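Local coordinates for protein dihydrofolate reductase, putative (Aspergillus flavus, PDB 6DRS) that probably catalyses the NADPH-dependent reduction of dihydrofolate to tetrahydrofolate, and is a target of antifolate inhibitors, at residues T86-V89 and E90-K94. Residues are numbered along the deposited sequence; the frame is centred on the assembly and turned at random.
Sequences TRDV and EGVSK. With NAP (NADP nicotinamide-adenine-dinucleotide phosphate), chain H.
Asp88, at the N-cap of helix 89-116, caps it by accepting from Gly91 N through OD1, at 3.0 Å and from above the carboxylate plane, 45° out of it; its backbone O separately takes the first-turn bond from Val92 N at 3.0 Å. CG set anti to the backbone N (chi1 168°) swings the carboxylate forward over the helix start. There Glu90, bent at chi2, brings OE1 within 3.2 Å of Asp88 OD1, a close approach of two like charges that the amino end of the helix may ease. Thr86 and Val92 meet tip to tip, Thr86 OG1 lying 3.6 Å from Val92 CG2, and both side chains also rest on Val131 of strand 128-132. Thr86 OG1 accepts an almost straight bond from Asp88 N (3.1 Å), closing an ST turn, and donates to NAP O2X at 2.8 Å. Arg87 N holds O3X of the same phosphate at 2.9 Å, and its extended side chain lays the guanidinium over the adenine, with NAP C5A 3.3 Å above its plane. Such a strand-to-helix turn gripping the 2'-phosphate belongs to the NADP-binding site of dihydrofolate reductase, consistent with selection of NADPH over NADH.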
ATOM      1  N   THR A  86      -8.098  10.285  -9.429  1.00 24.06           N
ATOM      2  CA  THR A  86      -8.561  10.163 -10.809  1.00 26.86           C
ATOM      3  C   THR A  86      -8.705  11.550 -11.441  1.00 28.16           C
ATOM      4  O   THR A  86      -8.772  12.585 -10.755  1.00 27.15           O
ATOM      5  CB  THR A  86      -9.867   9.363 -10.913  1.00 27.69           C
ATOM      6  OG1 THR A  86     -10.121   9.200 -12.308  1.00 27.84           O
ATOM      7  CG2 THR A  86     -11.045  10.085 -10.292  1.00 26.85           C
ATOM      8  N   ARG A  87      -8.737  11.556 -12.769  1.00 29.37           N
ATOM      9  CA  ARG A  87      -9.023  12.790 -13.503  1.00 29.38           C
ATOM     10  C   ARG A  87     -10.493  12.802 -13.946  1.00 28.51           C
ATOM     11  O   ARG A  87     -10.934  13.756 -14.564  1.00 29.35           O
ATOM     12  CB  ARG A  87      -8.077  12.932 -14.697  1.00 29.81           C
ATOM     13  CG  ARG A  87      -6.666  13.310 -14.287  1.00 32.49           C
ATOM     14  CD  ARG A  87      -5.786  13.699 -15.456  1.00 33.20           C
ATOM     15  NE  ARG A  87      -4.441  14.003 -14.979  1.00 34.28           N
ATOM     16  CZ  ARG A  87      -3.468  13.106 -14.854  1.00 33.07           C
ATOM     17  NH1 ARG A  87      -3.654  11.853 -15.253  1.00 31.00           N
ATOM     18  NH2 ARG A  87      -2.321  13.470 -14.308  1.00 34.23           N
ATOM     19  N   ASP A  88     -11.246  11.752 -13.640  1.00 26.50           N
ATOM     20  CA  ASP A  88     -12.667  11.756 -13.921  1.00 26.94           C
ATOM     21  C   ASP A  88     -13.452  11.473 -12.623  1.00 25.67           C
ATOM     22  O   ASP A  88     -14.055  10.379 -12.442  1.00 22.19           O
ATOM     23  CB  ASP A  88     -13.005  10.824 -15.090  1.00 26.65           C
ATOM     24  CG  ASP A  88     -14.502  10.578 -15.207  1.00 28.67           C
ATOM     25  OD1 ASP A  88     -15.271  11.528 -14.948  1.00 32.21           O
ATOM     26  OD2 ASP A  88     -14.899   9.442 -15.524  1.00 30.40           O
ATOM     27  N   VAL A  89     -13.472  12.480 -11.731  1.00 27.90           N
ATOM     28  CA  VAL A  89     -14.079  12.322 -10.391  1.00 27.13           C
ATOM     29  C   VAL A  89     -15.539  11.903 -10.548  1.00 27.57           C
ATOM     30  O   VAL A  89     -16.010  10.978  -9.865  1.00 25.99           O
ATOM     31  CB  VAL A  89     -13.937  13.581  -9.512  1.00 27.06           C
ATOM     32  CG1 VAL A  89     -14.765  13.463  -8.232  1.00 26.47           C
ATOM     33  CG2 VAL A  89     -12.483  13.845  -9.163  1.00 26.73           C
ATOM     34  N   GLU A  90     -16.212  12.560 -11.493  1.00 29.40           N
ATOM     35  CA  GLU A  90     -17.659  12.428 -11.693  1.00 32.70           C
ATOM     36  C   GLU A  90     -17.999  10.967 -11.999  1.00 29.35           C
ATOM     37  O   GLU A  90     -18.806  10.360 -11.286  1.00 28.85           O
ATOM     38  CB  GLU A  90     -18.168  13.370 -12.796  1.00 43.19           C
ATOM     39  CG  GLU A  90     -17.659  14.807 -12.689  1.00 57.78           C
ATOM     40  CD  GLU A  90     -16.264  15.118 -13.237  1.00 67.52           C
ATOM     41  OE1 GLU A  90     -15.389  14.224 -13.226  1.00 71.13           O
ATOM     42  OE2 GLU A  90     -16.042  16.270 -13.668  1.00 73.83           O
ATOM     43  N   GLY A  91     -17.366  10.417 -13.041  1.00 26.43           N
ATOM     44  CA  GLY A  91     -17.678   9.067 -13.499  1.00 25.24           C
ATOM     45  C   GLY A  91     -17.241   8.016 -12.496  1.00 24.84           C
ATOM     46  O   GLY A  91     -17.989   7.075 -12.200  1.00 26.75           O
ATOM     47  N   VAL A  92     -16.034   8.192 -11.957  1.00 26.05           N
ATOM     48  CA  VAL A  92     -15.426   7.197 -11.047  1.00 24.97           C
ATOM     49  C   VAL A  92     -16.173   7.196  -9.693  1.00 23.56           C
ATOM     50  O   VAL A  92     -16.504   6.115  -9.152  1.00 23.23           O
ATOM     51  CB  VAL A  92     -13.909   7.452 -10.921  1.00 23.60           C
ATOM     52  CG1 VAL A  92     -13.243   6.543  -9.897  1.00 22.22           C
ATOM     53  CG2 VAL A  92     -13.221   7.314 -12.270  1.00 24.67           C
ATOM     54  N   SER A  93     -16.473   8.395  -9.170  1.00 23.36           N
ATOM     55  CA  SER A  93     -17.390   8.563  -8.003  1.00 25.19           C
ATOM     56  C   SER A  93     -18.595   7.624  -8.099  1.00 26.45           C
ATOM     57  O   SER A  93     -18.817   6.836  -7.177  1.00 27.32           O
ATOM     58  CB  SER A  93     -17.860   9.976  -7.888  1.00 23.90           C
ATOM     59  OG  SER A  93     -16.793  10.800  -7.466  1.00 25.18           O
ATOM     60  N   LYS A  94     -19.368   7.697  -9.195  1.00 26.22           N
ATOM     61  CA  LYS A  94     -20.598   6.889  -9.278  1.00 26.56           C
ATOM     62  C   LYS A  94     -20.268   5.406  -9.120  1.00 26.19           C
ATOM     63  O   LYS A  94     -20.988   4.661  -8.425  1.00 25.90           O
ATOM     64  CB  LYS A  94     -21.333   7.062 -10.608  1.00 30.71           C
ATOM     65  CG  LYS A  94     -21.841   8.462 -10.934  1.00 37.43           C
ATOM     66  CD  LYS A  94     -23.279   8.441 -11.488  1.00 45.31           C
ATOM     67  CE  LYS A  94     -23.518   9.286 -12.728  1.00 47.26           C
ATOM     68  NZ  LYS A  94     -22.698  10.522 -12.732  1.00 48.50           N
TER
HETATM   69  PA  NAP H 307      -1.696   4.229 -10.910  1.00 16.47           P
HETATM   70  O1A NAP H 307      -2.211   3.197  -9.946  1.00 15.94           O
HETATM   71  O2A NAP H 307      -0.684   5.287 -10.662  1.00 15.21           O
HETATM   72  O5B NAP H 307      -2.991   4.947 -11.579  1.00 19.00           O
HETATM   73  C5B NAP H 307      -2.932   5.794 -12.743  1.00 19.26           C
HETATM   74  C4B NAP H 307      -4.264   6.513 -12.777  1.00 20.89           C
HETATM   75  O4B NAP H 307      -4.367   7.359 -11.630  1.00 21.63           O
HETATM   76  C3B NAP H 307      -4.437   7.455 -13.959  1.00 22.19           C
HETATM   77  O3B NAP H 307      -4.927   6.744 -15.106  1.00 19.81           O
HETATM   78  C2B NAP H 307      -5.451   8.446 -13.417  1.00 21.97           C
HETATM   79  O2B NAP H 307      -6.733   7.828 -13.332  1.00 20.75           O
HETATM   80  C1B NAP H 307      -5.049   8.580 -11.960  1.00 23.77           C
HETATM   81  N9A NAP H 307      -4.106   9.670 -11.780  1.00 25.51           N
HETATM   82  C8A NAP H 307      -2.781   9.460 -11.838  1.00 27.71           C
HETATM   83  N7A NAP H 307      -2.128  10.623 -11.636  1.00 30.01           N
HETATM   84  C5A NAP H 307      -3.044  11.595 -11.436  1.00 29.89           C
HETATM   85  C6A NAP H 307      -2.997  13.051 -11.167  1.00 30.79           C
HETATM   86  N6A NAP H 307      -1.791  13.627 -11.064  1.00 33.72           N
HETATM   87  N1A NAP H 307      -4.140  13.754 -11.018  1.00 29.98           N
HETATM   88  C2A NAP H 307      -5.318  13.111 -11.117  1.00 29.09           C
HETATM   89  N3A NAP H 307      -5.431  11.777 -11.363  1.00 28.77           N
HETATM   90  C4A NAP H 307      -4.357  10.965 -11.539  1.00 27.35           C
HETATM   91  O3  NAP H 307      -1.314   3.364 -12.252  1.00 18.04           O
HETATM   92  PN  NAP H 307       0.130   2.765 -12.717  1.00 16.18           P
HETATM   93  O1N NAP H 307       1.233   3.692 -12.422  1.00 15.30           O
HETATM   94  O2N NAP H 307      -0.168   2.325 -14.133  1.00 17.71           O
HETATM   95  O5D NAP H 307       0.258   1.460 -11.802  1.00 14.77           O
HETATM   96  C5D NAP H 307      -0.708   0.439 -11.858  1.00 13.49           C
HETATM   97  C4D NAP H 307       0.140  -0.814 -11.873  1.00 13.54           C
HETATM   98  O4D NAP H 307       1.017  -0.769 -10.747  1.00 13.23           O
HETATM   99  C3D NAP H 307      -0.622  -2.116 -11.796  1.00 13.46           C
HETATM  100  O3D NAP H 307       0.112  -3.079 -12.597  1.00 14.03           O
HETATM  101  C2D NAP H 307      -0.533  -2.456 -10.332  1.00 12.45           C
HETATM  102  O2D NAP H 307      -0.652  -3.844 -10.143  1.00 11.87           O
HETATM  103  C1D NAP H 307       0.843  -1.951  -9.959  1.00 13.28           C
HETATM  104  N1N NAP H 307       0.971  -1.667  -8.514  1.00 14.26           N
HETATM  105  C2N NAP H 307       1.892  -2.368  -7.812  1.00 14.42           C
HETATM  106  C3N NAP H 307       2.064  -2.178  -6.426  1.00 15.18           C
HETATM  107  C7N NAP H 307       3.125  -2.976  -5.669  1.00 15.37           C
HETATM  108  O7N NAP H 307       3.363  -2.744  -4.479  1.00 14.98           O
HETATM  109  N7N NAP H 307       3.787  -3.938  -6.337  1.00 14.23           N
HETATM  110  C4N NAP H 307       1.218  -1.262  -5.769  1.00 14.87           C
HETATM  111  C5N NAP H 307       0.275  -0.565  -6.526  1.00 14.83           C
HETATM  112  C6N NAP H 307       0.151  -0.788  -7.899  1.00 14.43           C
HETATM  113  P2B NAP H 307      -7.834   8.026 -14.489  1.00 20.56           P
HETATM  114  O1X NAP H 307      -7.284   7.312 -15.716  1.00 20.33           O
HETATM  115  O2X NAP H 307      -9.004   7.220 -13.964  1.00 19.19           O
HETATM  116  O3X NAP H 307      -7.831   9.522 -14.561  1.00 19.54           O